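Local coordinates for peptidoglycan-N-acetylglucosamine deacetylase BC_1960 (Bacillus cereus, PDB 4L1G), which removes the acetyl group from N-acetylglucosamine residues of peptidoglycan, and also acts on soluble chitin and N-acetylchitooligomers, as a zinc-dependent polysaccharide deacetylase, at residues N210-N215 with S220-H225; H98-T103 with Q245-G250. All coordinates share one frame; numbering follows the deposited sequence.

Contact 1. Residues N210-N215 with S220-H225. With ACT (acetate ion), chain F.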
loop_
_atom_site.group_PDB
_atom_site.type_symbol
_atom_site.label_atom_id
_atom_site.label_comp_id
_atom_site.label_asym_id
_atom_site.label_seq_id
_atom_site.Cartn_x
_atom_site.Cartn_y
_atom_site.Cartn_z
ATOM N N ASN A 210 -3.892 -19.442 0.246
ATOM C CA ASN A 210 -2.887 -20.423 -0.151
ATOM C C ASN A 210 -1.742 -19.770 -0.915
ATOM O O ASN A 210 -0.583 -20.164 -0.782
ATOM C CB ASN A 210 -3.513 -21.538 -0.994
ATOM C CG ASN A 210 -4.518 -22.367 -0.216
ATOM O OD1 ASN A 210 -4.543 -22.347 1.017
ATOM N ND2 ASN A 210 -5.352 -23.110 -0.936
ATOM N N ASN A 211 -2.083 -18.766 -1.713
ATOM C CA ASN A 211 -1.098 -17.990 -2.448
ATOM C C ASN A 211 -0.175 -17.232 -1.498
ATOM O O ASN A 211 1.047 -17.362 -1.575
ATOM C CB ASN A 211 -1.807 -17.025 -3.402
ATOM C CG ASN A 211 -0.848 -16.101 -4.131
ATOM O OD1 ASN A 211 0.340 -16.394 -4.274
ATOM N ND2 ASN A 211 -1.368 -14.974 -4.604
ATOM N N VAL A 212 -0.770 -16.448 -0.602
ATOM C CA VAL A 212 -0.008 -15.640 0.348
ATOM C C VAL A 212 0.886 -16.486 1.254
ATOM O O VAL A 212 2.065 -16.185 1.421
ATOM C CB VAL A 212 -0.934 -14.757 1.219
ATOM C CG1 VAL A 212 -0.151 -14.101 2.345
ATOM C CG2 VAL A 212 -1.619 -13.705 0.367
ATOM N N LEU A 213 0.324 -17.546 1.828
ATOM C CA LEU A 213 1.072 -18.404 2.745
ATOM C C LEU A 213 2.188 -19.172 2.045
ATOM O O LEU A 213 3.188 -19.537 2.667
ATOM C CB LEU A 213 0.137 -19.384 3.461
ATOM C CG LEU A 213 -0.324 -18.978 4.862
ATOM C CD1 LEU A 213 0.866 -18.887 5.807
ATOM C CD2 LEU A 213 -1.080 -17.660 4.824
ATOM N N GLY A 214 2.013 -19.416 0.751
ATOM C CA GLY A 214 3.000 -20.149 -0.016
ATOM C C GLY A 214 4.154 -19.283 -0.481
ATOM O O GLY A 214 5.218 -19.799 -0.822
ATOM N N ASN A 215 3.952 -17.966 -0.491
ATOM C CA ASN A 215 4.954 -17.054 -1.042
ATOM C C ASN A 215 5.432 -15.963 -0.085
ATOM O O ASN A 215 6.168 -15.062 -0.490
ATOM C CB ASN A 215 4.442 -16.417 -2.338
ATOM C CG ASN A 215 4.158 -17.443 -3.420
ATOM O OD1 ASN A 215 5.069 -17.897 -4.115
ATOM N ND2 ASN A 215 2.891 -17.817 -3.568
ATOM N N SER A 220 8.303 -9.723 3.586
ATOM C CA SER A 220 7.327 -9.700 2.496
ATOM C C SER A 220 6.365 -8.512 2.562
ATOM O O SER A 220 5.811 -8.197 3.620
ATOM C CB SER A 220 6.524 -11.006 2.451
ATOM O OG SER A 220 7.331 -12.097 2.038
ATOM N N VAL A 221 6.179 -7.856 1.422
ATOM C CA VAL A 221 5.155 -6.831 1.288
ATOM C C VAL A 221 4.021 -7.381 0.431
ATOM O O VAL A 221 4.204 -7.673 -0.751
ATOM C CB VAL A 221 5.711 -5.534 0.672
ATOM C CG1 VAL A 221 4.588 -4.539 0.426
ATOM C CG2 VAL A 221 6.774 -4.933 1.579
ATOM N N ILE A 222 2.853 -7.532 1.043
ATOM C CA ILE A 222 1.703 -8.151 0.393
ATOM C C ILE A 222 0.816 -7.096 -0.266
ATOM O O ILE A 222 0.614 -6.015 0.289
ATOM C CB ILE A 222 0.887 -8.969 1.418
ATOM C CG1 ILE A 222 1.800 -9.974 2.130
ATOM C CG2 ILE A 222 -0.282 -9.676 0.751
ATOM C CD1 ILE A 222 1.194 -10.583 3.379
ATOM N N LEU A 223 0.301 -7.408 -1.455
ATOM C CA LEU A 223 -0.566 -6.481 -2.183
ATOM C C LEU A 223 -2.020 -6.937 -2.235
ATOM O O LEU A 223 -2.334 -7.999 -2.776
ATOM C CB LEU A 223 -0.060 -6.262 -3.611
ATOM C CG LEU A 223 -0.988 -5.433 -4.509
ATOM C CD1 LEU A 223 -1.046 -3.986 -4.044
ATOM C CD2 LEU A 223 -0.571 -5.510 -5.969
ATOM N N GLN A 224 -2.902 -6.120 -1.671
ATOM C CA GLN A 224 -4.340 -6.309 -1.819
ATOM C C GLN A 224 -4.990 -5.000 -2.266
ATOM O O GLN A 224 -4.333 -3.958 -2.310
ATOM C CB GLN A 224 -4.959 -6.804 -0.513
ATOM C CG GLN A 224 -4.675 -8.264 -0.221
ATOM C CD GLN A 224 -5.116 -8.675 1.164
ATOM O OE1 GLN A 224 -4.459 -8.355 2.156
ATOM N NE2 GLN A 224 -6.234 -9.389 1.244
ATOM N N HIS A 225 -6.276 -5.054 -2.601
ATOM C CA HIS A 225 -6.974 -3.877 -3.108
ATOM C C HIS A 225 -8.257 -3.570 -2.343
ATOM O O HIS A 225 -8.906 -4.465 -1.804
ATOM C CB HIS A 225 -7.297 -4.039 -4.599
ATOM C CG HIS A 225 -6.090 -4.056 -5.484
ATOM N ND1 HIS A 225 -5.399 -5.212 -5.781
ATOM C CD2 HIS A 225 -5.449 -3.057 -6.137
ATOM C CE1 HIS A 225 -4.385 -4.924 -6.578
ATOM N NE2 HIS A 225 -4.393 -3.622 -6.809
HETATM C C ACT F . -1.801 -1.225 -8.399
HETATM O O ACT F . -2.184 -1.275 -9.587
HETATM O OXT ACT F . -2.685 -1.414 -7.537
HETATM C CH3 ACT F . -0.371 -0.954 -8.029
#
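With chi1 at 171°, Val212 carries CG1 trans to its own nitrogen, while Ile222 holds its CG1 anti to the carbonyl carbon, beside the backbone N, and extends from there to CD1, whose methyl meets the valine: Val212 CG1 lies 3.9 Å from Ile222 CD1. The two side chains cross at about a right angle, a small apolar contact that fastens helix 205-215 to strand 221-225. Ile222 leans on Val195 as well, and Ile242 of helix 233-248 packs against Val212. Where the chain turns from helix to strand, Ser220 OG stands 4.1 Å from Asn215 O; the hydroxyl is instead hydrogen-bonded to the backbone N of Phe217 within the connecting turn. Near the end of the helix Asn215 folds its amide back, and ND2 gives a hydrogen bond of 2.8 Å to Asn211 O, the donor standing 22° out of the carbonyl plane. Helix and strand belong to the beta-alpha-beta unit 195-196, 205-215, 221-225, part of the parallel barrel of the NodB-type deacetylases. At the far end of the strand the His225 ring meets an acetate ion near its plane, NE2 donating to OXT at 2.9 Å, bent to 143° at the hydrogen. Tyr172 N also binds this acetate, which probably came from the crystallisation liquor. His225 is the predicted proton donor; because acetate is also a product of the reaction, its position is consistent with the site where the released acetate, or the acetyl group before it, would lie.

Contact 2. Residues H98-T103 with Q245-G250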
loop_
_atom_site.group_PDB
_atom_site.type_symbol
_atom_site.label_atom_id
_atom_site.label_comp_id
_atom_site.label_asym_id
_atom_site.label_seq_id
_atom_site.Cartn_x
_atom_site.Cartn_y
_atom_site.Cartn_z
ATOM N N HIS A 98 -7.999 -8.339 14.504
ATOM C CA HIS A 98 -6.791 -9.155 14.520
ATOM C C HIS A 98 -5.609 -8.394 15.114
ATOM O O HIS A 98 -4.482 -8.891 15.107
ATOM C CB HIS A 98 -6.446 -9.652 13.115
ATOM C CG HIS A 98 -7.351 -10.737 12.620
ATOM N ND1 HIS A 98 -8.468 -10.484 11.854
ATOM C CD2 HIS A 98 -7.304 -12.080 12.787
ATOM C CE1 HIS A 98 -9.070 -11.624 11.567
ATOM N NE2 HIS A 98 -8.385 -12.608 12.122
ATOM N N ASN A 99 -5.876 -7.191 15.618
ATOM C CA ASN A 99 -4.859 -6.372 16.277
ATOM C C ASN A 99 -3.657 -6.064 15.374
ATOM O O ASN A 99 -2.508 -6.103 15.814
ATOM C CB ASN A 99 -4.405 -7.040 17.585
ATOM C CG ASN A 99 -3.566 -6.121 18.459
ATOM O OD1 ASN A 99 -3.820 -4.920 18.547
ATOM N ND2 ASN A 99 -2.550 -6.685 19.099
ATOM N N VAL A 100 -3.921 -5.766 14.106
ATOM C CA VAL A 100 -2.841 -5.437 13.180
ATOM C C VAL A 100 -3.026 -4.079 12.513
ATOM O O VAL A 100 -4.148 -3.640 12.259
ATOM C CB VAL A 100 -2.659 -6.517 12.088
ATOM C CG1 VAL A 100 -2.185 -7.827 12.705
ATOM C CG2 VAL A 100 -3.943 -6.717 11.317
ATOM N N LYS A 101 -1.908 -3.416 12.243
ATOM C CA LYS A 101 -1.914 -2.185 11.472
ATOM C C LYS A 101 -1.450 -2.495 10.056
ATOM O O LYS A 101 -0.643 -3.402 9.844
ATOM C CB LYS A 101 -0.991 -1.143 12.105
ATOM C CG LYS A 101 -1.216 -0.921 13.592
ATOM C CD LYS A 101 -2.609 -0.395 13.877
ATOM C CE LYS A 101 -2.810 -0.176 15.368
ATOM N NZ LYS A 101 -4.193 0.274 15.675
ATOM N N ALA A 102 -1.963 -1.745 9.087
ATOM C CA ALA A 102 -1.568 -1.928 7.699
ATOM C C ALA A 102 -1.269 -0.586 7.051
ATOM O O ALA A 102 -1.330 0.459 7.701
ATOM C CB ALA A 102 -2.653 -2.664 6.928
ATOM N N THR A 103 -0.948 -0.622 5.764
ATOM C CA THR A 103 -0.638 0.587 5.021
ATOM C C THR A 103 -1.607 0.732 3.856
ATOM O O THR A 103 -1.839 -0.220 3.109
ATOM C CB THR A 103 0.812 0.562 4.502
ATOM O OG1 THR A 103 1.700 0.274 5.591
ATOM C CG2 THR A 103 1.189 1.902 3.889
ATOM N N GLN A 245 -2.739 -17.501 10.335
ATOM C CA GLN A 245 -1.854 -18.536 9.798
ATOM C C GLN A 245 -0.402 -18.071 9.691
ATOM O O GLN A 245 0.521 -18.857 9.898
ATOM C CB GLN A 245 -2.357 -19.060 8.449
ATOM C CG GLN A 245 -3.562 -19.986 8.558
ATOM C CD GLN A 245 -3.974 -20.581 7.222
ATOM O OE1 GLN A 245 -3.166 -20.683 6.300
ATOM N NE2 GLN A 245 -5.238 -20.972 7.114
ATOM N N LEU A 246 -0.203 -16.796 9.373
ATOM C CA LEU A 246 1.144 -16.235 9.334
ATOM C C LEU A 246 1.689 -16.021 10.745
ATOM O O LEU A 246 2.867 -16.267 11.006
ATOM C CB LEU A 246 1.178 -14.929 8.534
ATOM C CG LEU A 246 1.372 -15.088 7.023
ATOM C CD1 LEU A 246 1.196 -13.762 6.294
ATOM C CD2 LEU A 246 2.739 -15.693 6.719
ATOM N N LYS A 247 0.822 -15.567 11.648
ATOM C CA LYS A 247 1.198 -15.369 13.046
ATOM C C LYS A 247 1.672 -16.669 13.684
ATOM O O LYS A 247 2.576 -16.663 14.517
ATOM C CB LYS A 247 0.027 -14.800 13.851
ATOM C CG LYS A 247 -0.233 -13.317 13.637
ATOM C CD LYS A 247 -1.375 -12.843 14.525
ATOM C CE LYS A 247 -1.572 -11.339 14.439
ATOM N NZ LYS A 247 -2.663 -10.883 15.343
ATOM N N THR A 248 1.051 -17.778 13.287
ATOM C CA THR A 248 1.408 -19.098 13.797
ATOM C C THR A 248 2.850 -19.449 13.439
ATOM O O THR A 248 3.555 -20.094 14.215
ATOM C CB THR A 248 0.451 -20.184 13.255
ATOM O OG1 THR A 248 -0.885 -19.895 13.682
ATOM C CG2 THR A 248 0.843 -21.565 13.763
ATOM N N LYS A 249 3.290 -19.000 12.268
ATOM C CA LYS A 249 4.657 -19.243 11.816
ATOM C C LYS A 249 5.641 -18.242 12.417
ATOM O O LYS A 249 6.817 -18.223 12.055
ATOM C CB LYS A 249 4.729 -19.206 10.288
ATOM C CG LYS A 249 3.818 -20.214 9.607
ATOM C CD LYS A 249 3.808 -20.033 8.094
ATOM C CE LYS A 249 5.184 -20.259 7.495
ATOM N NZ LYS A 249 5.140 -20.287 6.005
ATOM N N GLY A 250 5.156 -17.407 13.330
ATOM C CA GLY A 250 6.009 -16.464 14.030
ATOM C C GLY A 250 6.025 -15.067 13.439
ATOM O O GLY A 250 6.718 -14.186 13.944
#
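Lys247 NZ gives a hydrogen bond of 2.7 Å to the backbone oxygen His98 O, approaching at a C=O...N angle of 156° and tilted 15° from the carbonyl plane. The lysine chain is extended beyond CG: CG lies trans to its carbonyl carbon (chi1 -77°) and every later torsion is anti, which carries the ammonium group across although the nearest backbones, at His98 and Lys247, have CA atoms 10.2 Å apart. On the way the aliphatic end of the chain runs obliquely past Val100, with Lys247 CE 4.0 Å from Val100 CG1, so the valine methyl flanks the carbon next to the charge. The imidazole of His98 takes no part in the bond; its ND1 is hydrogen-bonded to Lys94 O, and the His98 side chain touches Asp240 and Ile243. Helices 89-97 and 233-248 each end in a Schellman motif, with Asn99 and Gly250 as the C-prime residues at positive phi. The lysine reaches from the last turns of one helix to a carbonyl just beyond the end of another, where a positive group would probably be favoured by the helix dipole. The bond ties the C-terminal part of helix 233-248 to the loop that leaves helix 89-97 and enters strand 103-106, on the outer layer of the barrel, while Ala102 and Thr103 pass inward to pair with strands 127-130 and 74-80.

How the contacts relate
The centres of the two contacts lie about 12 Å apart, on the same side of the chain's centre and within the NodB homology region. Along the chain, 98-103 comes first, then both segments of contact 1, and finally 245-250, so contact 2 brackets contact 1. Helix 233-248 is the next regular element after strand 221-225. Contact 1 joins helix 205-215 to that strand, contact 2 joins helix 233-248 to the loop after helix 89-97, and Leu213 connects the two: its CD1 is 3.8 Å from Leu246 CD2, and Leu213 CG 3.6 Å from Gln245 OE1. Strands 221-225 and 103-106 each pair with strand 74-80. His225, the predicted proton donor, lies at the C-terminal end of strand 221-225.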